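Local structure of enterotoxin type A (Staphylococcus aureus, 1DYQ) at residues Val126-Trp131 / Ile227-Tyr232; Gly183-His188 / Val195-Phe200. The protein acts as a superantigen toxin, binding MHC class II molecules, in part through zinc, and T-cell receptors to activate host T cells. The protein carries 3 engineered substitutions. One frame throughout, in Å; residues are numbered along the deposited sequence.

Contact 1. Residues Val126-Trp131 / Ile227-Tyr232; sequences VPINLW and IDIYLY. With ZN (zinc ion), chain B.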
ATOM      1  N   VAL A 126      -3.619   4.699 -14.432  1.00 15.40           N
ATOM      2  CA  VAL A 126      -2.549   5.583 -13.992  1.00 16.86           C
ATOM      3  C   VAL A 126      -1.275   5.283 -14.776  1.00 17.71           C
ATOM      4  O   VAL A 126      -0.672   4.244 -14.600  1.00 18.98           O
ATOM      5  CB  VAL A 126      -2.236   5.413 -12.482  1.00 16.30           C
ATOM      6  CG1 VAL A 126      -1.118   6.344 -12.083  1.00 15.95           C
ATOM      7  CG2 VAL A 126      -3.514   5.693 -11.675  1.00 18.58           C
ATOM      8  N   PRO A 127      -0.902   6.204 -15.661  1.00 17.84           N
ATOM      9  CA  PRO A 127       0.300   5.977 -16.475  1.00 19.07           C
ATOM     10  C   PRO A 127       1.523   5.811 -15.581  1.00 17.85           C
ATOM     11  O   PRO A 127       1.657   6.485 -14.549  1.00 15.67           O
ATOM     12  CB  PRO A 127       0.390   7.221 -17.330  1.00 20.93           C
ATOM     13  CG  PRO A 127      -0.958   7.834 -17.316  1.00 19.38           C
ATOM     14  CD  PRO A 127      -1.535   7.494 -15.926  1.00 18.07           C
ATOM     15  N   ILE A 128       2.398   4.894 -15.959  1.00 16.86           N
ATOM     16  CA  ILE A 128       3.653   4.664 -15.289  1.00 16.66           C
ATOM     17  C   ILE A 128       4.863   4.924 -16.196  1.00 15.14           C
ATOM     18  O   ILE A 128       4.943   4.309 -17.278  1.00 20.07           O
ATOM     19  CB  ILE A 128       3.767   3.211 -14.757  1.00 18.05           C
ATOM     20  CG1 ILE A 128       2.683   2.968 -13.707  1.00 19.80           C
ATOM     21  CG2 ILE A 128       5.157   3.009 -14.149  1.00 18.41           C
ATOM     22  CD1 ILE A 128       2.318   1.529 -13.486  1.00 19.76           C
ATOM     23  N   ASN A 129       5.764   5.754 -15.746  1.00 16.06           N
ATOM     24  CA  ASN A 129       7.081   5.883 -16.424  1.00 15.96           C
ATOM     25  C   ASN A 129       8.057   4.991 -15.626  1.00 17.09           C
ATOM     26  O   ASN A 129       8.260   5.253 -14.443  1.00 17.43           O
ATOM     27  CB  ASN A 129       7.572   7.308 -16.372  1.00 18.24           C
ATOM     28  CG  ASN A 129       6.618   8.310 -17.024  1.00 16.60           C
ATOM     29  OD1 ASN A 129       6.254   9.309 -16.413  1.00 20.07           O
ATOM     30  ND2 ASN A 129       6.197   8.001 -18.232  1.00 17.81           N
ATOM     31  N   LEU A 130       8.598   3.976 -16.267  1.00 15.79           N
ATOM     32  CA  LEU A 130       9.533   3.094 -15.578  1.00 15.50           C
ATOM     33  C   LEU A 130      10.898   3.107 -16.294  1.00 18.68           C
ATOM     34  O   LEU A 130      10.946   2.881 -17.503  1.00 19.44           O
ATOM     35  CB  LEU A 130       9.003   1.671 -15.494  1.00 16.67           C
ATOM     36  CG  LEU A 130       9.813   0.693 -14.635  1.00 17.83           C
ATOM     37  CD1 LEU A 130       8.877  -0.336 -14.009  1.00 19.02           C
ATOM     38  CD2 LEU A 130      10.831  -0.079 -15.500  1.00 16.89           C
ATOM     39  N   TRP A 131      11.931   3.309 -15.529  1.00 17.61           N
ATOM     40  CA  TRP A 131      13.306   3.223 -16.046  1.00 19.52           C
ATOM     41  C   TRP A 131      14.028   2.076 -15.330  1.00 20.29           C
ATOM     42  O   TRP A 131      13.893   1.944 -14.108  1.00 18.25           O
ATOM     43  CB  TRP A 131      14.045   4.524 -15.843  1.00 19.49           C
ATOM     44  CG  TRP A 131      13.560   5.676 -16.675  1.00 20.45           C
ATOM     45  CD1 TRP A 131      14.007   6.020 -17.915  1.00 21.12           C
ATOM     46  CD2 TRP A 131      12.578   6.654 -16.314  1.00 19.31           C
ATOM     47  NE1 TRP A 131      13.358   7.147 -18.360  1.00 20.96           N
ATOM     48  CE2 TRP A 131      12.483   7.575 -17.381  1.00 18.26           C
ATOM     49  CE3 TRP A 131      11.779   6.872 -15.186  1.00 19.25           C
ATOM     50  CZ2 TRP A 131      11.611   8.640 -17.371  1.00 19.67           C
ATOM     51  CZ3 TRP A 131      10.908   7.939 -15.173  1.00 21.51           C
ATOM     52  CH2 TRP A 131      10.828   8.832 -16.268  1.00 19.41           C
ATOM     53  N   ILE A 227       2.717   7.757 -12.218  1.00 11.63           N
ATOM     54  CA  ILE A 227       3.689   7.151 -11.305  1.00 12.50           C
ATOM     55  C   ILE A 227       5.040   7.021 -12.052  1.00 11.26           C
ATOM     56  O   ILE A 227       5.029   6.580 -13.187  1.00 14.38           O
ATOM     57  CB  ILE A 227       3.179   5.748 -10.910  1.00 13.55           C
ATOM     58  CG1 ILE A 227       2.019   5.937  -9.892  1.00 14.66           C
ATOM     59  CG2 ILE A 227       4.295   4.933 -10.272  1.00 15.13           C
ATOM     60  CD1 ILE A 227       1.235   4.652  -9.652  1.00 14.66           C
ATOM     61  N   ASP A 228       6.092   7.277 -11.308  1.00 12.04           N
ATOM     62  CA  ASP A 228       7.443   7.087 -11.829  1.00 12.24           C
ATOM     63  C   ASP A 228       8.169   6.022 -10.997  1.00 12.93           C
ATOM     64  O   ASP A 228       8.124   6.087  -9.776  1.00 13.52           O
ATOM     65  CB  ASP A 228       8.290   8.362 -11.749  1.00 13.08           C
ATOM     66  CG  ASP A 228       7.638   9.511 -12.471  1.00 11.87           C
ATOM     67  OD1 ASP A 228       7.253   9.392 -13.642  1.00 13.83           O
ATOM     68  OD2 ASP A 228       7.409  10.485 -11.709  1.00 15.82           O
ATOM     69  N   ILE A 229       8.780   5.098 -11.705  1.00 12.20           N
ATOM     70  CA  ILE A 229       9.520   4.015 -11.050  1.00 12.36           C
ATOM     71  C   ILE A 229      10.949   3.988 -11.597  1.00 14.98           C
ATOM     72  O   ILE A 229      11.096   3.955 -12.840  1.00 16.03           O
ATOM     73  CB  ILE A 229       8.808   2.679 -11.278  1.00 14.02           C
ATOM     74  CG1 ILE A 229       7.431   2.707 -10.532  1.00 13.52           C
ATOM     75  CG2 ILE A 229       9.636   1.537 -10.689  1.00 14.75           C
ATOM     76  CD1 ILE A 229       6.585   1.499 -10.827  1.00 13.87           C
ATOM     77  N   TYR A 230      11.905   4.057 -10.737  1.00 15.36           N
ATOM     78  CA  TYR A 230      13.334   3.988 -11.099  1.00 15.74           C
ATOM     79  C   TYR A 230      13.946   2.733 -10.456  1.00 16.59           C
ATOM     80  O   TYR A 230      13.954   2.646  -9.222  1.00 16.38           O
ATOM     81  CB  TYR A 230      14.057   5.226 -10.566  1.00 17.17           C
ATOM     82  CG  TYR A 230      13.402   6.537 -10.932  1.00 20.86           C
ATOM     83  CD1 TYR A 230      12.434   7.115 -10.116  1.00 19.06           C
ATOM     84  CD2 TYR A 230      13.731   7.197 -12.122  1.00 21.43           C
ATOM     85  CE1 TYR A 230      11.806   8.287 -10.464  1.00 20.98           C
ATOM     86  CE2 TYR A 230      13.122   8.391 -12.460  1.00 20.70           C
ATOM     87  CZ  TYR A 230      12.171   8.927 -11.636  1.00 22.01           C
ATOM     88  OH  TYR A 230      11.531  10.111 -11.964  1.00 21.66           O
ATOM     89  N   LEU A 231      14.410   1.817 -11.277  1.00 14.39           N
ATOM     90  CA  LEU A 231      15.002   0.573 -10.797  1.00 14.24           C
ATOM     91  C   LEU A 231      16.477   0.498 -11.293  1.00 18.34           C
ATOM     92  O   LEU A 231      16.753   0.951 -12.389  1.00 17.02           O
ATOM     93  CB  LEU A 231      14.268  -0.627 -11.330  1.00 14.78           C
ATOM     94  CG  LEU A 231      12.735  -0.679 -11.136  1.00 16.29           C
ATOM     95  CD1 LEU A 231      12.173  -1.888 -11.826  1.00 15.71           C
ATOM     96  CD2 LEU A 231      12.451  -0.701  -9.626  1.00 16.81           C
ATOM     97  N   TYR A 232      17.308  -0.023 -10.419  1.00 16.75           N
ATOM     98  CA  TYR A 232      18.750  -0.156 -10.767  1.00 18.23           C
ATOM     99  C   TYR A 232      19.209  -1.564 -10.416  1.00 20.64           C
ATOM    100  O   TYR A 232      18.828  -2.107  -9.385  1.00 18.56           O
ATOM    101  CB  TYR A 232      19.557   0.864  -9.981  1.00 18.49           C
ATOM    102  CG  TYR A 232      19.074   2.292 -10.143  1.00 20.23           C
ATOM    103  CD1 TYR A 232      18.072   2.789  -9.303  1.00 19.69           C
ATOM    104  CD2 TYR A 232      19.537   3.103 -11.163  1.00 21.26           C
ATOM    105  CE1 TYR A 232      17.572   4.060  -9.472  1.00 21.03           C
ATOM    106  CE2 TYR A 232      19.058   4.393 -11.319  1.00 22.28           C
ATOM    107  CZ  TYR A 232      18.075   4.863 -10.471  1.00 22.41           C
ATOM    108  OH  TYR A 232      17.579   6.138 -10.627  1.00 23.28           O
TER
HETATM  109 ZN    ZN B 234       6.665  12.092 -12.972  1.00 15.96          ZN

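Contact 2. Residues Gly183-His188 / Val195-Phe200; sequences GLIVFH and VNYDLF. With ZN (zinc ion), chain B.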
ATOM      1  N   GLY A 183      15.702   0.825  -5.791  1.00 14.39           N
ATOM      2  CA  GLY A 183      14.479   1.235  -6.507  1.00 15.19           C
ATOM      3  C   GLY A 183      13.700   2.303  -5.757  1.00 14.29           C
ATOM      4  O   GLY A 183      13.750   2.394  -4.534  1.00 15.18           O
ATOM      5  N   LEU A 184      13.094   3.189  -6.541  1.00 14.15           N
ATOM      6  CA  LEU A 184      12.330   4.327  -6.043  1.00 13.88           C
ATOM      7  C   LEU A 184      10.986   4.416  -6.785  1.00 15.01           C
ATOM      8  O   LEU A 184      10.893   4.154  -7.972  1.00 13.72           O
ATOM      9  CB  LEU A 184      13.116   5.624  -6.363  1.00 16.18           C
ATOM     10  CG  LEU A 184      12.341   6.927  -6.117  1.00 14.95           C
ATOM     11  CD1 LEU A 184      12.153   7.157  -4.630  1.00 14.90           C
ATOM     12  CD2 LEU A 184      13.140   8.103  -6.704  1.00 17.70           C
ATOM     13  N   ILE A 185       9.907   4.649  -6.014  1.00 13.15           N
ATOM     14  CA  ILE A 185       8.597   4.867  -6.639  1.00 13.34           C
ATOM     15  C   ILE A 185       8.061   6.233  -6.203  1.00 13.83           C
ATOM     16  O   ILE A 185       8.229   6.659  -5.071  1.00 13.22           O
ATOM     17  CB  ILE A 185       7.582   3.770  -6.298  1.00 13.06           C
ATOM     18  CG1 ILE A 185       6.242   4.019  -7.023  1.00 13.79           C
ATOM     19  CG2 ILE A 185       7.354   3.689  -4.790  1.00 15.44           C
ATOM     20  CD1 ILE A 185       5.386   2.750  -7.114  1.00 13.26           C
ATOM     21  N   VAL A 186       7.580   6.978  -7.194  1.00 13.39           N
ATOM     22  CA  VAL A 186       7.070   8.326  -6.978  1.00 12.31           C
ATOM     23  C   VAL A 186       5.641   8.427  -7.524  1.00 10.72           C
ATOM     24  O   VAL A 186       5.321   8.055  -8.638  1.00 12.59           O
ATOM     25  CB  VAL A 186       7.953   9.361  -7.714  1.00 13.56           C
ATOM     26  CG1 VAL A 186       7.457  10.776  -7.491  1.00 15.72           C
ATOM     27  CG2 VAL A 186       9.411   9.235  -7.286  1.00 15.72           C
ATOM     28  N   PHE A 187       4.775   8.968  -6.650  1.00 11.46           N
ATOM     29  CA  PHE A 187       3.370   9.189  -6.984  1.00 12.75           C
ATOM     30  C   PHE A 187       3.216  10.684  -7.306  1.00 13.97           C
ATOM     31  O   PHE A 187       3.181  11.553  -6.481  1.00 15.29           O
ATOM     32  CB  PHE A 187       2.493   8.772  -5.775  1.00 13.28           C
ATOM     33  CG  PHE A 187       2.710   7.308  -5.421  1.00 11.26           C
ATOM     34  CD1 PHE A 187       2.054   6.313  -6.046  1.00 11.63           C
ATOM     35  CD2 PHE A 187       3.669   7.012  -4.429  1.00 13.19           C
ATOM     36  CE1 PHE A 187       2.303   4.963  -5.769  1.00 11.93           C
ATOM     37  CE2 PHE A 187       3.942   5.658  -4.154  1.00 11.81           C
ATOM     38  CZ  PHE A 187       3.267   4.673  -4.803  1.00 12.96           C
ATOM     39  N   HIS A 188       3.348  10.922  -8.645  1.00 13.87           N
ATOM     40  CA  HIS A 188       3.550  12.283  -9.123  1.00 14.36           C
ATOM     41  C   HIS A 188       2.243  12.987  -9.448  1.00 14.93           C
ATOM     42  O   HIS A 188       1.663  12.813 -10.498  1.00 16.31           O
ATOM     43  CB  HIS A 188       4.453  12.278 -10.368  1.00 15.74           C
ATOM     44  CG  HIS A 188       5.066  13.643 -10.614  1.00 19.08           C
ATOM     45  ND1 HIS A 188       6.101  13.732 -11.516  1.00 21.15           N
ATOM     46  CD2 HIS A 188       4.915  14.858 -10.125  1.00 18.46           C
ATOM     47  CE1 HIS A 188       6.531  14.967 -11.632  1.00 14.41           C
ATOM     48  NE2 HIS A 188       5.813  15.694 -10.773  1.00 19.51           N
ATOM     49  N   VAL A 195       4.602  12.038  -3.179  1.00 17.86           N
ATOM     50  CA  VAL A 195       5.028  11.013  -2.232  1.00 17.57           C
ATOM     51  C   VAL A 195       6.036  10.095  -2.926  1.00 14.98           C
ATOM     52  O   VAL A 195       5.852   9.714  -4.078  1.00 15.81           O
ATOM     53  CB  VAL A 195       3.821  10.149  -1.785  1.00 17.57           C
ATOM     54  CG1 VAL A 195       4.290   9.035  -0.881  1.00 18.97           C
ATOM     55  CG2 VAL A 195       2.819  11.065  -1.063  1.00 21.00           C
ATOM     56  N   ASN A 196       7.144   9.832  -2.215  1.00 15.95           N
ATOM     57  CA  ASN A 196       8.075   8.843  -2.811  1.00 18.08           C
ATOM     58  C   ASN A 196       8.511   7.861  -1.741  1.00 16.52           C
ATOM     59  O   ASN A 196       8.703   8.215  -0.590  1.00 18.08           O
ATOM     60  CB  ASN A 196       9.156   9.410  -3.619  1.00 25.47           C
ATOM     61  CG  ASN A 196       9.654  10.762  -3.164  1.00 29.74           C
ATOM     62  OD1 ASN A 196       9.240  11.783  -3.745  1.00 33.24           O
ATOM     63  ND2 ASN A 196      10.477  10.735  -2.152  1.00 35.10           N
ATOM     64  N   TYR A 197       8.698   6.627  -2.194  1.00 14.73           N
ATOM     65  CA  TYR A 197       9.128   5.582  -1.279  1.00 14.92           C
ATOM     66  C   TYR A 197      10.355   4.857  -1.863  1.00 12.97           C
ATOM     67  O   TYR A 197      10.341   4.527  -3.053  1.00 14.89           O
ATOM     68  CB  TYR A 197       8.049   4.509  -1.098  1.00 15.28           C
ATOM     69  CG  TYR A 197       6.796   4.967  -0.394  1.00 16.28           C
ATOM     70  CD1 TYR A 197       6.840   5.712   0.762  1.00 18.59           C
ATOM     71  CD2 TYR A 197       5.553   4.559  -0.870  1.00 15.73           C
ATOM     72  CE1 TYR A 197       5.672   6.140   1.383  1.00 17.64           C
ATOM     73  CE2 TYR A 197       4.384   4.943  -0.250  1.00 15.20           C
ATOM     74  CZ  TYR A 197       4.456   5.710   0.894  1.00 16.93           C
ATOM     75  OH  TYR A 197       3.301   6.124   1.519  1.00 18.23           O
ATOM     76  N   ASP A 198      11.281   4.581  -0.994  1.00 14.63           N
ATOM     77  CA  ASP A 198      12.428   3.698  -1.378  1.00 14.03           C
ATOM     78  C   ASP A 198      11.923   2.276  -1.314  1.00 13.23           C
ATOM     79  O   ASP A 198      11.407   1.808  -0.292  1.00 16.11           O
ATOM     80  CB  ASP A 198      13.568   4.000  -0.416  1.00 14.50           C
ATOM     81  CG  ASP A 198      14.784   3.105  -0.613  1.00 15.53           C
ATOM     82  OD1 ASP A 198      14.655   2.099  -1.289  1.00 17.05           O
ATOM     83  OD2 ASP A 198      15.850   3.487  -0.070  1.00 19.53           O
ATOM     84  N   LEU A 199      12.017   1.537  -2.433  1.00 11.58           N
ATOM     85  CA  LEU A 199      11.464   0.195  -2.499  1.00 12.62           C
ATOM     86  C   LEU A 199      12.199  -0.764  -1.575  1.00 11.96           C
ATOM     87  O   LEU A 199      11.622  -1.829  -1.303  1.00 14.23           O
ATOM     88  CB  LEU A 199      11.470  -0.318  -3.948  1.00 13.48           C
ATOM     89  CG  LEU A 199      10.588   0.472  -4.917  1.00 14.16           C
ATOM     90  CD1 LEU A 199      10.821  -0.022  -6.366  1.00 13.71           C
ATOM     91  CD2 LEU A 199       9.110   0.277  -4.587  1.00 15.03           C
ATOM     92  N   PHE A 200      13.399  -0.446  -1.152  1.00 14.11           N
ATOM     93  CA  PHE A 200      14.170  -1.250  -0.211  1.00 14.77           C
ATOM     94  C   PHE A 200      14.484  -0.497   1.063  1.00 15.10           C
ATOM     95  O   PHE A 200      15.407  -0.846   1.814  1.00 18.28           O
ATOM     96  CB  PHE A 200      15.486  -1.719  -0.873  1.00 16.50           C
ATOM     97  CG  PHE A 200      15.256  -2.618  -2.040  1.00 13.26           C
ATOM     98  CD1 PHE A 200      14.904  -3.955  -1.852  1.00 14.40           C
ATOM     99  CD2 PHE A 200      15.296  -2.153  -3.352  1.00 16.06           C
ATOM    100  CE1 PHE A 200      14.701  -4.801  -2.900  1.00 16.31           C
ATOM    101  CE2 PHE A 200      15.092  -3.000  -4.418  1.00 17.24           C
ATOM    102  CZ  PHE A 200      14.787  -4.336  -4.204  1.00 16.84           C
TER
HETATM  103 ZN    ZN B 234       6.665  12.092 -12.972  1.00 15.96          ZN
HETATM  104  O   HOH W   1      16.452   1.194  -3.063  1.00 16.31           O
HETATM  105  O   HOH W   2       2.057  11.874  -4.019  1.00 21.92           O

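Contact 1. Residues Val126-Trp131 / Ile227-Tyr232
Trp-131 and Tyr-230 set their rings side by side because both turn CG beside the backbone N and anti to the carbonyl carbon (chi1 -69° and -51°); the two are paired across parallel strands, and with matching torsions their rings leave the sheet together. The planes are only 6° apart, yet the six-membered ring of Trp-131 is slid so far from the Tyr-230 ring that overlap is slight; the indole reaches its neighbour through CE3 and CZ3, with CE3 lying 3.4 Å from Tyr-230 CE2. On the same face Asp-228 projects beside Asn-129, their carboxylate and amide planes nearly coplanar. OD2 of Asp-228 binds the zinc ion at 2.2 Å, whereas its OD1 lies toward Asn-129 and near the edge of the Trp-131 indole. His-188 and His-226 are the other protein ligands of the metal.

The backbones supply the regular part of the contact, which illustrates how parallel strands pair. Five hydrogen bonds run from Ile-227 N to Pro-127 O at one end to Leu-231 N to Trp-131 O at the other, four of them nearly straight and Asn-129 N to Ile-227 O more bent. Between them CA-H...O contacts fill in, as from Ile-128 CA to Ile-227 O at 3.2 Å.

The opposite face is aliphatic. Ile-128 CG2 meets Ile-229 CD1 at 3.9 Å, and Leu-130 CD1 lies equally far from Ile-229 CG2. At the start of both segments the side chains of Val-126 and Ile-227 cross at about a right angle, CG1 of the first touching CD1 of the second.

This pairing joins strands 119-132 and 226-232 in the beta-grasp domain. Helix 153-168 covers the aliphatic face, with Leu-164 against Leu-130 and Ile-229; strand 182-188 lies along the other side of 226-232, and strand 135-137 runs antiparallel to 119-132.

Contact 2. Residues Gly183-His188 / Val195-Phe200
Gly-183-His-188 and Val-195-Phe-200 run antiparallel, their strand axes 4.8 Å apart at 169°, with Ile-185 and Tyr-197 as a hydrogen-bonded pair that exchanges both its N-H...O bonds. They form a beta hairpin of the beta-grasp domain, an example of how a six-residue connection folds a chain back on itself. On one face, Phe-187 and Tyr-197 cross at about a right angle: Phe-187 CE2 comes 3.8 Å from Tyr-197 CD2. Val-195 lies beside both rings, its CG1 above one face of the Tyr-197 ring toward the rim and its CB near CD2 of Phe-187. Farther along, Ile-185 places CG1 anti to the backbone N (chi1 -178°), which leaves CG2 between N and the carbonyl carbon, facing the partner strand; there it packs against Leu-199 CD2 at 3.8 Å and Tyr-197 CB. Helix 153-168 covers this side, through Ala-160 on Ile-185 and Asp-157 on Phe-187 and Tyr-197.

The other face carries smaller contacts. Val-186 and Asn-196 lie side by side, CG2 of the first 3.7 Å from CB of the second, and Leu-184 CD1 reaches over to Tyr-197 O.

At the end of segment 183-188 nearest the turn, His-188 points away from the partner strand and gives ND1 to the zinc ion at 2.3 Å. Beside it, a water bridges Phe-187 O and Val-195 N, donating to the first and accepting from the second, next to the direct bond from Phe-187 N to Val-195 O. At the far end the chain leaves the sheet. Leu-199 N bonds to Gly-183 O from above the carbonyl plane, and Asp-198 closes an Asx turn: its OD1 accepts the N-H of Phe-200 at 2.8 Å, approached from 38° out of the carboxylate plane.

Overall arrangement
Contacts 1 and 2 lie in one sheet of the beta-grasp domain, their centres about 9 Å apart. Strand 226-232 is the neighbour of both 119-132 and 182-188, so the order across this part of the sheet is 119-132, 226-232, 182-188, 195-198. Along the chain, the hairpin of contact 2 is nested within the loop closed by contact 1, and helix 153-168 also falls between the segments of contact 1 and packs on side chains of both contacts. Probable backbone hydrogen bonds, Asp-228 O to Val-186 N and Tyr-230 O to Leu-184 N, join the two. Adjacent strands thus bring Asp-228, His-226 and His-188 to the zinc ion required for the toxin's interaction with MHC class II.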